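Local coordinates for protein P47 (Clostridium botulinum, PDB 6EKT) that may belong to a progenitor toxin complex that protects botulinum neurotoxin in the host gut, and has a fold resembling tubular lipid-binding (TULIP) proteins, at residues Leu253-Ser257 against Lys266-Val271; Trp289-Val294 against Trp386-Ile391; Pro301-Ser307 against Ile318-Val324; Ser364-His368 against Leu380-Thr384. One frame throughout, in Å; residues are numbered along the deposited sequence. Where two conformers were deposited one is given.

Contact 1 (Leu253-Ser257 against Lys266-Val271); sequences LSRLS and KNNFEV
Leu253-Ser257 follows helix 244-252, and Lys266-Val271 runs from a short 3-10 turn into a strand, the backbones coming nearest where the CA atoms of Ser254 and Lys266 lie 5.0 Å apart. Leu253 meets the second segment with both of its methyl groups. Leu253 CD1 rests 3.6 Å from Phe269 CB and also touches the backbone N of Glu270, while Leu253 CD2 packs 3.8 Å from CE of Lys266. The lysine side chain crosses the leucine at about a right angle; extended throughout, it lays CG near Leu253 O and CD against Ser254 CB.

Leu256 CD1 sits over one face of the Phe269 ring, 3.7 Å from the centroid and 14° off the ring normal, a CH-pi contact. Ser257 CB approaches the same ring obliquely at CE1. Within the turn, Phe269 N bonds to Lys266 O at 3.0 Å.

Phe269 also meets Phe306 edge to face, and Phe397 lies against Leu256. The arrangement is mainly apolar packing: the loop leaving helix 244-252 covers the start of strand 269-273 in the curled antiparallel sheet of this TULIP-family protein.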
loop_
_atom_site.group_PDB
_atom_site.type_symbol
_atom_site.label_atom_id
_atom_site.label_comp_id
_atom_site.label_asym_id
_atom_site.label_seq_id
_atom_site.Cartn_x
_atom_site.Cartn_y
_atom_site.Cartn_z
ATOM N N LEU A 253 -6.500 0.624 16.193
ATOM C CA LEU A 253 -6.392 0.144 17.586
ATOM C C LEU A 253 -6.041 1.248 18.584
ATOM O O LEU A 253 -6.620 1.289 19.658
ATOM C CB LEU A 253 -5.408 -1.043 17.726
ATOM C CG LEU A 253 -5.445 -1.880 19.026
ATOM C CD1 LEU A 253 -6.756 -2.668 19.123
ATOM C CD2 LEU A 253 -4.254 -2.825 19.133
ATOM N N SER A 254 -5.135 2.153 18.212
ATOM C CA SER A 254 -4.694 3.235 19.114
ATOM C C SER A 254 -5.520 4.531 19.036
ATOM O O SER A 254 -5.170 5.541 19.690
ATOM C CB SER A 254 -3.217 3.553 18.880
ATOM O OG SER A 254 -3.081 4.210 17.637
ATOM N N ARG A 255 -6.616 4.502 18.270
ATOM C CA ARG A 255 -7.486 5.674 18.131
ATOM C C ARG A 255 -8.957 5.417 18.463
ATOM O O ARG A 255 -9.664 6.363 18.757
ATOM C CB ARG A 255 -7.391 6.274 16.730
ATOM C CG ARG A 255 -6.001 6.804 16.354
ATOM C CD ARG A 255 -5.613 8.036 17.175
ATOM N NE ARG A 255 -6.638 9.082 17.112
ATOM C CZ ARG A 255 -6.693 10.139 17.916
ATOM N NH1 ARG A 255 -5.783 10.318 18.864
ATOM N NH2 ARG A 255 -7.669 11.027 17.777
ATOM N N LEU A 256 -9.412 4.162 18.398
ATOM C CA LEU A 256 -10.855 3.854 18.605
ATOM C C LEU A 256 -11.364 4.288 19.991
ATOM O O LEU A 256 -12.552 4.562 20.141
ATOM C CB LEU A 256 -11.161 2.369 18.381
ATOM C CG LEU A 256 -10.669 1.322 19.397
ATOM C CD1 LEU A 256 -11.681 1.031 20.525
ATOM C CD2 LEU A 256 -10.315 0.021 18.678
ATOM N N SER A 257 -10.459 4.344 20.974
ATOM C CA SER A 257 -10.830 4.679 22.367
ATOM C C SER A 257 -10.542 6.139 22.753
ATOM O O SER A 257 -10.657 6.508 23.934
ATOM C CB SER A 257 -10.143 3.725 23.342
ATOM O OG SER A 257 -8.743 3.958 23.390
ATOM N N LYS A 266 -5.708 1.894 24.462
ATOM C CA LYS A 266 -5.306 0.888 23.486
ATOM C C LYS A 266 -5.108 -0.493 24.115
ATOM O O LYS A 266 -5.532 -1.498 23.539
ATOM C CB LYS A 266 -4.021 1.344 22.762
ATOM C CG LYS A 266 -3.526 0.383 21.685
ATOM C CD LYS A 266 -2.110 0.735 21.235
ATOM C CE LYS A 266 -1.649 -0.218 20.140
ATOM N NZ LYS A 266 -0.324 0.190 19.570
ATOM N N ASN A 267 -4.501 -0.527 25.304
ATOM C CA ASN A 267 -4.154 -1.780 25.996
ATOM C C ASN A 267 -5.380 -2.643 26.393
ATOM O O ASN A 267 -5.224 -3.829 26.700
ATOM C CB ASN A 267 -3.273 -1.484 27.219
ATOM C CG ASN A 267 -4.027 -0.753 28.310
ATOM O OD1 ASN A 267 -4.488 0.379 28.126
ATOM N ND2 ASN A 267 -4.192 -1.411 29.447
ATOM N N ASN A 268 -6.581 -2.048 26.371
ATOM C CA ASN A 268 -7.834 -2.774 26.636
ATOM C C ASN A 268 -8.361 -3.547 25.441
ATOM O O ASN A 268 -9.365 -4.263 25.549
ATOM C CB ASN A 268 -8.922 -1.810 27.142
ATOM C CG ASN A 268 -8.574 -1.216 28.492
ATOM O OD1 ASN A 268 -8.178 -0.055 28.595
ATOM N ND2 ASN A 268 -8.672 -2.031 29.530
ATOM N N PHE A 269 -7.685 -3.418 24.296
ATOM C CA PHE A 269 -8.162 -4.023 23.067
ATOM C C PHE A 269 -7.027 -4.754 22.355
ATOM O O PHE A 269 -5.857 -4.546 22.674
ATOM C CB PHE A 269 -8.718 -2.953 22.119
ATOM C CG PHE A 269 -9.781 -2.073 22.729
ATOM C CD1 PHE A 269 -9.432 -0.885 23.414
ATOM C CD2 PHE A 269 -11.130 -2.404 22.604
ATOM C CE1 PHE A 269 -10.408 -0.049 23.967
ATOM C CE2 PHE A 269 -12.115 -1.564 23.155
ATOM C CZ PHE A 269 -11.757 -0.391 23.831
ATOM N N GLU A 270 -7.397 -5.586 21.383
ATOM C CA GLU A 270 -6.439 -6.307 20.554
ATOM C C GLU A 270 -7.097 -6.746 19.248
ATOM O O GLU A 270 -8.324 -6.869 19.168
ATOM C CB GLU A 270 -5.879 -7.528 21.315
ATOM C CG GLU A 270 -6.844 -8.695 21.441
ATOM C CD GLU A 270 -6.322 -9.793 22.345
ATOM O OE1 GLU A 270 -6.538 -9.694 23.557
ATOM O OE2 GLU A 270 -5.698 -10.755 21.848
ATOM N N VAL A 271 -6.256 -7.020 18.245
ATOM C CA VAL A 271 -6.709 -7.541 16.972
ATOM C C VAL A 271 -6.685 -9.069 17.000
ATOM O O VAL A 271 -5.656 -9.676 17.296
ATOM C CB VAL A 271 -5.817 -7.025 15.800
ATOM C CG1 VAL A 271 -6.146 -7.763 14.512
ATOM C CG2 VAL A 271 -6.001 -5.526 15.616
#

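Contact 2 (Trp289-Val294 against Trp386-Ile391); sequences WYGLKV and WSIKSI
Here helix 374-394 packs against the strand-and-loop edge of the curled antiparallel sheet, in keeping with the TULIP-like design of a beta-sheet wrapped around a long alpha-helix. The axes of strand 292-294 and helix segment 386-391 approach to 9.9 Å and run at 143° to each other, so the elements are roughly antiparallel.

At the loop end, Ile391 lays CG1 over the centre of the six-membered ring of Trp289, 3.8 Å from its centroid. Tyr290 CE2 lies over the opposite face, offset toward the rim, so the indole is held between the isoleucine and its own chain neighbour. The flank of the helix backbone joins in, with Ile391 CA 3.6 Å from Trp289 CZ2.

Leu292 reaches into the middle of the interface, its CD1 3.6 Å from Ser390 CB and close to Ser387 CA. Farther along the strand, Val294 CG2 packs 3.8 Å from Trp386 CB, and CG1 lies over a face of that exposed indole. Pro301 of the next strand touches both Trp289 and Ser387.

Ser390 has OG anti to the backbone N (chi1 -178°), which turns the hydroxyl to the loop. Trp289 NE1 donates to Ser390 OG at 3.0 Å, the oxygen tilted 18° from the indole plane, and one water joins that OG, at 2.7 Å, to Tyr290 OH.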
loop_
_atom_site.group_PDB
_atom_site.type_symbol
_atom_site.label_atom_id
_atom_site.label_comp_id
_atom_site.label_asym_id
_atom_site.label_seq_id
_atom_site.Cartn_x
_atom_site.Cartn_y
_atom_site.Cartn_z
ATOM N N TRP A 289 -16.134 2.981 31.677
ATOM C CA TRP A 289 -16.547 4.285 31.136
ATOM C C TRP A 289 -16.276 5.424 32.130
ATOM O O TRP A 289 -16.184 5.187 33.341
ATOM C CB TRP A 289 -18.039 4.263 30.763
ATOM C CG TRP A 289 -18.386 5.198 29.653
ATOM C CD1 TRP A 289 -19.083 6.352 29.744
ATOM C CD2 TRP A 289 -18.008 5.056 28.274
ATOM N NE1 TRP A 289 -19.172 6.954 28.496
ATOM C CE2 TRP A 289 -18.537 6.166 27.580
ATOM C CE3 TRP A 289 -17.294 4.080 27.558
ATOM C CZ2 TRP A 289 -18.365 6.346 26.201
ATOM C CZ3 TRP A 289 -17.116 4.251 26.176
ATOM C CH2 TRP A 289 -17.654 5.385 25.514
ATOM N N TYR A 290 -16.138 6.646 31.615
ATOM C CA TYR A 290 -16.035 7.822 32.471
ATOM C C TYR A 290 -17.358 8.105 33.204
ATOM O O TYR A 290 -18.419 7.622 32.814
ATOM C CB TYR A 290 -15.541 9.049 31.703
ATOM C CG TYR A 290 -16.320 9.391 30.451
ATOM C CD1 TYR A 290 -17.422 10.257 30.492
ATOM C CD2 TYR A 290 -15.936 8.877 29.211
ATOM C CE1 TYR A 290 -18.118 10.596 29.328
ATOM C CE2 TYR A 290 -16.634 9.198 28.055
ATOM C CZ TYR A 290 -17.718 10.065 28.117
ATOM O OH TYR A 290 -18.397 10.371 26.947
ATOM N N GLY A 291 -17.273 8.861 34.286
ATOM C CA GLY A 291 -18.449 9.186 35.089
ATOM C C GLY A 291 -19.395 10.070 34.307
ATOM O O GLY A 291 -18.970 11.042 33.692
ATOM N N LEU A 292 -20.671 9.705 34.320
ATOM C CA LEU A 292 -21.743 10.502 33.706
ATOM C C LEU A 292 -22.692 11.062 34.747
ATOM O O LEU A 292 -23.251 10.306 35.565
ATOM C CB LEU A 292 -22.567 9.628 32.755
ATOM C CG LEU A 292 -21.895 9.077 31.536
ATOM C CD1 LEU A 292 -22.891 8.106 30.909
ATOM C CD2 LEU A 292 -21.582 10.239 30.598
ATOM N N LYS A 293 -22.918 12.378 34.690
ATOM C CA LYS A 293 -23.769 13.031 35.670
ATOM C C LYS A 293 -25.200 12.984 35.172
ATOM O O LYS A 293 -25.507 13.492 34.097
ATOM C CB LYS A 293 -23.339 14.485 35.929
ATOM C CG LYS A 293 -23.946 15.089 37.185
ATOM C CD LYS A 293 -23.175 16.337 37.599
ATOM C CE LYS A 293 -23.986 17.353 38.372
ATOM N NZ LYS A 293 -24.695 16.801 39.559
ATOM N N VAL A 294 -26.048 12.344 35.954
ATOM C CA VAL A 294 -27.487 12.267 35.689
ATOM C C VAL A 294 -28.184 12.743 36.955
ATOM O O VAL A 294 -28.010 12.166 38.042
ATOM C CB VAL A 294 -27.931 10.832 35.287
ATOM C CG1 VAL A 294 -29.383 10.835 34.821
ATOM C CG2 VAL A 294 -27.024 10.255 34.211
ATOM N N TRP A 386 -28.980 7.802 29.328
ATOM C CA TRP A 386 -27.728 8.593 29.276
ATOM C C TRP A 386 -26.495 7.727 28.971
ATOM O O TRP A 386 -25.608 8.117 28.181
ATOM C CB TRP A 386 -27.511 9.356 30.592
ATOM C CG TRP A 386 -27.924 10.800 30.563
ATOM C CD1 TRP A 386 -27.088 11.885 30.648
ATOM C CD2 TRP A 386 -29.254 11.326 30.484
ATOM N NE1 TRP A 386 -27.817 13.046 30.602
ATOM C CE2 TRP A 386 -29.145 12.734 30.497
ATOM C CE3 TRP A 386 -30.529 10.746 30.378
ATOM C CZ2 TRP A 386 -30.268 13.583 30.419
ATOM C CZ3 TRP A 386 -31.653 11.599 30.304
ATOM C CH2 TRP A 386 -31.505 12.996 30.324
ATOM N N SER A 387 -26.440 6.548 29.578
ATOM C CA SER A 387 -25.303 5.628 29.356
ATOM C C SER A 387 -25.221 5.182 27.888
ATOM O O SER A 387 -24.145 5.207 27.259
ATOM C CB SER A 387 -25.415 4.394 30.269
ATOM O OG SER A 387 -25.310 4.756 31.634
ATOM N N ILE A 388 -26.359 4.738 27.351
ATOM C CA ILE A 388 -26.412 4.288 25.957
ATOM C C ILE A 388 -26.059 5.444 25.007
ATOM O O ILE A 388 -25.195 5.276 24.117
ATOM C CB ILE A 388 -27.803 3.663 25.607
ATOM C CG1 ILE A 388 -27.951 2.285 26.284
ATOM C CG2 ILE A 388 -27.955 3.516 24.085
ATOM C CD1 ILE A 388 -29.371 1.719 26.271
ATOM N N LYS A 389 -26.660 6.619 25.231
ATOM C CA LYS A 389 -26.396 7.793 24.355
ATOM C C LYS A 389 -24.934 8.236 24.440
ATOM O O LYS A 389 -24.312 8.558 23.404
ATOM C CB LYS A 389 -27.330 8.955 24.669
ATOM C CG LYS A 389 -28.797 8.650 24.327
ATOM C CD LYS A 389 -29.065 8.677 22.839
ATOM C CE LYS A 389 -28.903 10.079 22.249
ATOM N NZ LYS A 389 -29.105 10.081 20.766
ATOM N N SER A 390 -24.380 8.205 25.655
ATOM C CA SER A 390 -22.959 8.567 25.852
ATOM C C SER A 390 -22.036 7.684 25.015
ATOM O O SER A 390 -21.203 8.190 24.249
ATOM C CB SER A 390 -22.559 8.505 27.333
ATOM O OG SER A 390 -21.203 8.896 27.486
ATOM N N ILE A 391 -22.203 6.368 25.159
ATOM C CA ILE A 391 -21.380 5.397 24.456
ATOM C C ILE A 391 -21.563 5.548 22.944
ATOM O O ILE A 391 -20.566 5.668 22.209
ATOM C CB ILE A 391 -21.661 3.956 24.930
ATOM C CG1 ILE A 391 -21.278 3.815 26.412
ATOM C CG2 ILE A 391 -20.949 2.923 24.036
ATOM C CD1 ILE A 391 -21.787 2.537 27.064
HETATM O O HOH W 1 -21.051 11.534 26.982
#

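Contact 3 (Pro301-Ser307 against Ile318-Val324); sequences PKINNFS and ISLRGLV
A beta hairpin is formed by strands 297-311 and 315-326, and within it Pro301-Ser307 pairs antiparallel with Ile318-Val324 through a classic beta bulge. Asn304 and Asn305 both face Arg321: Arg321 O accepts from Asn304 N at 2.8 Å and from Asn305 N at 3.1 Å, both donors in the carbonyl plane, and Arg321 N bonds back to Asn305 O. Lys302 with Leu323 and Ser307 with Ser319 are regular hydrogen-bonded pairs on either side of the bulge.

At the non-hydrogen-bonded pair Ile303-Gly322 the backbones close to 4.0 Å between CA atoms; Gly322 CA makes a CA-H...O contact of 3.0 Å with Lys302 O.

On the face carrying Ile303, Phe306 and Leu320, Ile303 CG2 packs on Leu320 CB. The Phe306 ring, its CG anti to the backbone N (chi1 -176°), leans obliquely toward the partner strand and places CE2 3.6 Å from Ile318 CG2. Beyond this face, Leu320 touches Ile391 of helix 374-394.

Asn305 and Arg321 share the other face, their amide and guanidinium planes 46° apart. The arginine chain bends at chi3 (-31°), bringing Arg321 NH2 obliquely toward the amide, where it is modelled 2.6 Å from Asn305 OD1.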
loop_
_atom_site.group_PDB
_atom_site.type_symbol
_atom_site.label_atom_id
_atom_site.label_comp_id
_atom_site.label_asym_id
_atom_site.label_seq_id
_atom_site.Cartn_x
_atom_site.Cartn_y
_atom_site.Cartn_z
ATOM N N PRO A 301 -20.882 3.515 33.662
ATOM C CA PRO A 301 -21.161 2.342 32.834
ATOM C C PRO A 301 -19.926 1.448 32.651
ATOM O O PRO A 301 -18.765 1.926 32.691
ATOM C CB PRO A 301 -21.567 2.942 31.482
ATOM C CG PRO A 301 -21.971 4.347 31.775
ATOM C CD PRO A 301 -21.269 4.784 33.013
ATOM N N LYS A 302 -20.186 0.161 32.468
ATOM C CA LYS A 302 -19.144 -0.826 32.227
ATOM C C LYS A 302 -19.470 -1.521 30.903
ATOM O O LYS A 302 -20.635 -1.858 30.658
ATOM C CB LYS A 302 -19.088 -1.857 33.370
ATOM C CG LYS A 302 -19.056 -1.268 34.782
ATOM C CD LYS A 302 -17.777 -0.471 35.033
ATOM C CE LYS A 302 -17.829 0.158 36.412
ATOM N NZ LYS A 302 -16.595 0.986 36.542
ATOM N N ILE A 303 -18.474 -1.703 30.034
ATOM C CA ILE A 303 -18.697 -2.458 28.812
ATOM C C ILE A 303 -17.911 -3.748 28.982
ATOM O O ILE A 303 -16.684 -3.710 29.195
ATOM C CB ILE A 303 -18.239 -1.685 27.540
ATOM C CG1 ILE A 303 -19.040 -0.378 27.375
ATOM C CG2 ILE A 303 -18.383 -2.554 26.273
ATOM C CD1 ILE A 303 -18.490 0.554 26.287
ATOM N N ASN A 304 -18.620 -4.877 28.922
ATOM C CA ASN A 304 -17.986 -6.167 29.149
ATOM C C ASN A 304 -17.570 -6.890 27.873
ATOM O O ASN A 304 -16.634 -7.672 27.913
ATOM C CB ASN A 304 -18.859 -7.060 30.019
ATOM C CG ASN A 304 -19.120 -6.442 31.383
ATOM O OD1 ASN A 304 -18.185 -6.021 32.072
ATOM N ND2 ASN A 304 -20.388 -6.341 31.754
ATOM N N ASN A 305 -18.268 -6.631 26.770
ATOM C CA ASN A 305 -17.947 -7.270 25.475
ATOM C C ASN A 305 -18.011 -6.198 24.416
ATOM O O ASN A 305 -18.974 -5.432 24.364
ATOM C CB ASN A 305 -18.941 -8.386 25.117
ATOM C CG ASN A 305 -19.081 -9.412 26.207
ATOM O OD1 ASN A 305 -20.079 -9.416 26.923
ATOM N ND2 ASN A 305 -18.084 -10.279 26.360
ATOM N N PHE A 306 -16.995 -6.168 23.566
ATOM C CA PHE A 306 -16.851 -5.171 22.548
ATOM C C PHE A 306 -16.249 -5.885 21.347
ATOM O O PHE A 306 -15.270 -6.606 21.501
ATOM C CB PHE A 306 -15.882 -4.079 23.045
ATOM C CG PHE A 306 -15.720 -2.920 22.101
ATOM C CD1 PHE A 306 -14.726 -2.927 21.110
ATOM C CD2 PHE A 306 -16.519 -1.776 22.237
ATOM C CE1 PHE A 306 -14.564 -1.834 20.263
ATOM C CE2 PHE A 306 -16.362 -0.683 21.385
ATOM C CZ PHE A 306 -15.373 -0.717 20.398
ATOM N N SER A 307 -16.859 -5.694 20.180
ATOM C CA SER A 307 -16.291 -6.185 18.939
ATOM C C SER A 307 -16.394 -5.091 17.911
ATOM O O SER A 307 -17.286 -4.245 17.977
ATOM C CB SER A 307 -16.994 -7.457 18.468
ATOM O OG SER A 307 -17.136 -8.354 19.557
ATOM N N ILE A 318 -19.798 -2.064 15.092
ATOM C CA ILE A 318 -19.379 -2.155 16.490
ATOM C C ILE A 318 -20.554 -2.738 17.260
ATOM O O ILE A 318 -21.670 -2.198 17.209
ATOM C CB ILE A 318 -18.962 -0.778 17.086
ATOM C CG1 ILE A 318 -17.816 -0.170 16.276
ATOM C CG2 ILE A 318 -18.569 -0.926 18.557
ATOM C CD1 ILE A 318 -17.568 1.313 16.522
ATOM N N SER A 319 -20.300 -3.860 17.921
ATOM C CA SER A 319 -21.300 -4.562 18.731
ATOM C C SER A 319 -20.750 -4.635 20.155
ATOM O O SER A 319 -19.598 -5.046 20.375
ATOM C CB SER A 319 -21.578 -5.954 18.134
ATOM O OG SER A 319 -22.591 -6.632 18.868
ATOM N N LEU A 320 -21.550 -4.198 21.132
ATOM C CA LEU A 320 -21.073 -4.202 22.514
ATOM C C LEU A 320 -22.193 -4.522 23.502
ATOM O O LEU A 320 -23.379 -4.287 23.198
ATOM C CB LEU A 320 -20.386 -2.859 22.853
ATOM C CG LEU A 320 -21.247 -1.587 22.905
ATOM C CD1 LEU A 320 -21.824 -1.428 24.310
ATOM C CD2 LEU A 320 -20.481 -0.331 22.501
ATOM N N ARG A 321 -21.793 -5.035 24.666
ATOM C CA ARG A 321 -22.706 -5.377 25.752
ATOM C C ARG A 321 -22.085 -4.864 27.035
ATOM O O ARG A 321 -20.877 -5.030 27.266
ATOM C CB ARG A 321 -22.854 -6.901 25.842
ATOM C CG ARG A 321 -23.925 -7.468 26.782
ATOM C CD ARG A 321 -24.121 -8.978 26.515
ATOM N NE ARG A 321 -23.877 -9.323 25.086
ATOM C CZ ARG A 321 -22.825 -9.998 24.596
ATOM N NH1 ARG A 321 -22.727 -10.213 23.295
ATOM N NH2 ARG A 321 -21.872 -10.481 25.382
ATOM N N GLY A 322 -22.930 -4.287 27.889
ATOM C CA GLY A 322 -22.467 -3.764 29.174
ATOM C C GLY A 322 -23.603 -3.634 30.178
ATOM O O GLY A 322 -24.703 -4.168 29.985
ATOM N N LEU A 323 -23.315 -2.939 31.267
ATOM C CA LEU A 323 -24.287 -2.731 32.332
ATOM C C LEU A 323 -23.969 -1.408 33.015
ATOM O O LEU A 323 -22.842 -0.905 32.901
ATOM C CB LEU A 323 -24.264 -3.892 33.348
ATOM C CG LEU A 323 -22.948 -4.256 34.023
ATOM C CD1 LEU A 323 -22.692 -3.353 35.238
ATOM C CD2 LEU A 323 -23.004 -5.721 34.437
ATOM N N VAL A 324 -24.950 -0.875 33.733
ATOM C CA VAL A 324 -24.726 0.323 34.547
ATOM C C VAL A 324 -25.562 0.172 35.825
ATOM O O VAL A 324 -26.754 -0.148 35.759
ATOM C CB VAL A 324 -25.017 1.654 33.781
ATOM C CG1 VAL A 324 -26.470 1.747 33.292
ATOM C CG2 VAL A 324 -24.601 2.880 34.598
HETATM O O HOH W 2 -19.798 -7.806 21.467
#

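Contact 4 (Ser364-His368 against Leu380-Thr384); sequences SYKYH and LSSVT
Tyr367 lays its ring alongside Leu380, the two side chains sliding past each other in opposite directions, with the tyrosine CD1 3.7 Å from the leucine CD2. The same methyl lies near Tyr367 CB, so the leucine follows the side chain from its root to the near side of the ring. With CG of Tyr367 anti to its carbonyl carbon (chi1 -60°), the ring is carried across to the helix surface. Thr384 meets it at the edge, OG1 lying near the ring plane and 3.7 Å from Tyr367 CE1. At the far end of the ring Tyr367 OH comes 3.4 Å from Ser381 CA.

Two waters tie that oxygen to the helix, both at the edge of the tyrosine ring and in its plane. One, 2.8 Å from Tyr367 OH, donates to the backbone O of Ser381; the other lies 2.6 Å from Tyr367 OH and also bonds to Ser381 OG.

Tyr365, two residues earlier on the strand, touches the helix through CB, 3.8 Å from Thr384 CG2. Thr384 OG1 donates to Leu380 O at 2.7 Å, from above the carbonyl plane, while Thr384 N reaches that oxygen from the opposite face. The hydroxyl also bonds Ser334 OG, which links this turn of the helix to strand 329-347.

Strand segment 364-368 and helix segment 380-384 run roughly antiparallel, at 147° with axes 10.0 Å apart. Strand 329-347 pairs with strand 352-368 and touches Leu380, and Val383 leans on Val324 and Leu326 of strand 315-326.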
loop_
_atom_site.group_PDB
_atom_site.type_symbol
_atom_site.label_atom_id
_atom_site.label_comp_id
_atom_site.label_asym_id
_atom_site.label_seq_id
_atom_site.Cartn_x
_atom_site.Cartn_y
_atom_site.Cartn_z
ATOM N N SER A 364 -30.664 -2.155 23.001
ATOM C CA SER A 364 -31.710 -2.754 23.829
ATOM C C SER A 364 -31.203 -2.754 25.262
ATOM O O SER A 364 -30.001 -2.563 25.503
ATOM C CB SER A 364 -32.056 -4.177 23.359
ATOM O OG SER A 364 -30.898 -5.012 23.371
ATOM N N TYR A 365 -32.104 -2.953 26.209
ATOM C CA TYR A 365 -31.723 -2.905 27.613
ATOM C C TYR A 365 -32.670 -3.759 28.413
ATOM O O TYR A 365 -33.795 -4.068 27.948
ATOM C CB TYR A 365 -31.711 -1.453 28.145
ATOM C CG TYR A 365 -33.005 -0.708 27.906
ATOM C CD1 TYR A 365 -34.051 -0.784 28.818
ATOM C CD2 TYR A 365 -33.178 0.066 26.762
ATOM C CE1 TYR A 365 -35.258 -0.115 28.596
ATOM C CE2 TYR A 365 -34.374 0.755 26.532
ATOM C CZ TYR A 365 -35.401 0.660 27.453
ATOM O OH TYR A 365 -36.576 1.322 27.223
ATOM N N LYS A 366 -32.210 -4.158 29.595
ATOM C CA LYS A 366 -33.053 -4.899 30.543
ATOM C C LYS A 366 -32.852 -4.278 31.916
ATOM O O LYS A 366 -31.714 -4.263 32.420
ATOM C CB LYS A 366 -32.680 -6.384 30.571
ATOM C CG LYS A 366 -33.633 -7.178 31.457
ATOM C CD LYS A 366 -33.489 -8.677 31.222
ATOM C CE LYS A 366 -34.328 -9.464 32.220
ATOM N NZ LYS A 366 -35.630 -8.790 32.521
ATOM N N TYR A 367 -33.944 -3.772 32.512
ATOM C CA TYR A 367 -33.890 -3.241 33.889
ATOM C C TYR A 367 -33.944 -4.352 34.935
ATOM O O TYR A 367 -34.695 -5.304 34.771
ATOM C CB TYR A 367 -35.076 -2.322 34.190
ATOM C CG TYR A 367 -35.221 -1.107 33.312
ATOM C CD1 TYR A 367 -34.097 -0.405 32.847
ATOM C CD2 TYR A 367 -36.489 -0.617 33.000
ATOM C CE1 TYR A 367 -34.243 0.733 32.044
ATOM C CE2 TYR A 367 -36.643 0.522 32.210
ATOM C CZ TYR A 367 -35.527 1.199 31.756
ATOM O OH TYR A 367 -35.690 2.315 30.958
ATOM N N HIS A 368 -33.205 -4.182 36.027
ATOM C CA HIS A 368 -33.280 -5.067 37.186
ATOM C C HIS A 368 -33.663 -4.207 38.397
ATOM O O HIS A 368 -32.836 -3.458 38.921
ATOM C CB HIS A 368 -31.940 -5.757 37.406
ATOM C CG HIS A 368 -31.515 -6.610 36.255
ATOM N ND1 HIS A 368 -31.763 -7.969 36.207
ATOM C CD2 HIS A 368 -30.892 -6.298 35.097
ATOM C CE1 HIS A 368 -31.293 -8.458 35.069
ATOM N NE2 HIS A 368 -30.756 -7.465 34.379
ATOM N N LEU A 380 -33.326 4.711 37.133
ATOM C CA LEU A 380 -32.666 3.753 36.237
ATOM C C LEU A 380 -32.969 4.035 34.762
ATOM O O LEU A 380 -32.082 3.895 33.901
ATOM C CB LEU A 380 -33.053 2.320 36.601
ATOM C CG LEU A 380 -32.283 1.203 35.895
ATOM C CD1 LEU A 380 -30.771 1.306 36.123
ATOM C CD2 LEU A 380 -32.861 -0.142 36.358
ATOM N N SER A 381 -34.215 4.407 34.469
ATOM C CA SER A 381 -34.597 4.728 33.086
ATOM C C SER A 381 -33.669 5.818 32.516
ATOM O O SER A 381 -33.078 5.666 31.424
ATOM C CB SER A 381 -36.068 5.190 33.079
ATOM O OG SER A 381 -36.449 5.626 31.801
ATOM N N SER A 382 -33.503 6.886 33.283
ATOM C CA SER A 382 -32.638 8.009 32.864
ATOM C C SER A 382 -31.170 7.603 32.757
ATOM O O SER A 382 -30.505 7.920 31.759
ATOM C CB SER A 382 -32.816 9.211 33.805
ATOM O OG SER A 382 -34.085 9.820 33.539
ATOM N N VAL A 383 -30.672 6.884 33.764
ATOM C CA VAL A 383 -29.262 6.480 33.784
ATOM C C VAL A 383 -28.957 5.591 32.578
ATOM O O VAL A 383 -27.907 5.744 31.933
ATOM C CB VAL A 383 -28.859 5.792 35.130
ATOM C CG1 VAL A 383 -27.445 5.186 35.062
ATOM C CG2 VAL A 383 -28.896 6.800 36.270
ATOM N N THR A 384 -29.883 4.682 32.261
ATOM C CA THR A 384 -29.691 3.723 31.151
ATOM C C THR A 384 -29.663 4.455 29.809
ATOM O O THR A 384 -28.768 4.218 28.996
ATOM C CB THR A 384 -30.771 2.631 31.185
ATOM O OG1 THR A 384 -30.744 1.994 32.472
ATOM C CG2 THR A 384 -30.532 1.580 30.082
HETATM O O HOH W 3 -34.028 3.961 29.412
HETATM O O HOH W 4 -37.994 3.548 30.543
#

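Overall arrangement
All four contacts involve one curled antiparallel sheet, on the same side of the chain's centre. Contacts 2 and 4 share helix 374-394, on successive segments, with centres about 12 Å from each other. The hairpin of contact 3 lies against both: Ile391 CG2 is 3.6 Å from Leu320 CD2, and Val324 CG2 is 3.7 Å from Val383 CG1. Contact 1 joins this group through contact 3, where Phe269 CE2 meets Phe306 CD1 at 3.6 Å, but it stays about 18 Å from contact 4 at the nearest atoms. Hydrophobic packing thus runs from the loop after helix 244-252, through the hairpin, to the long helix.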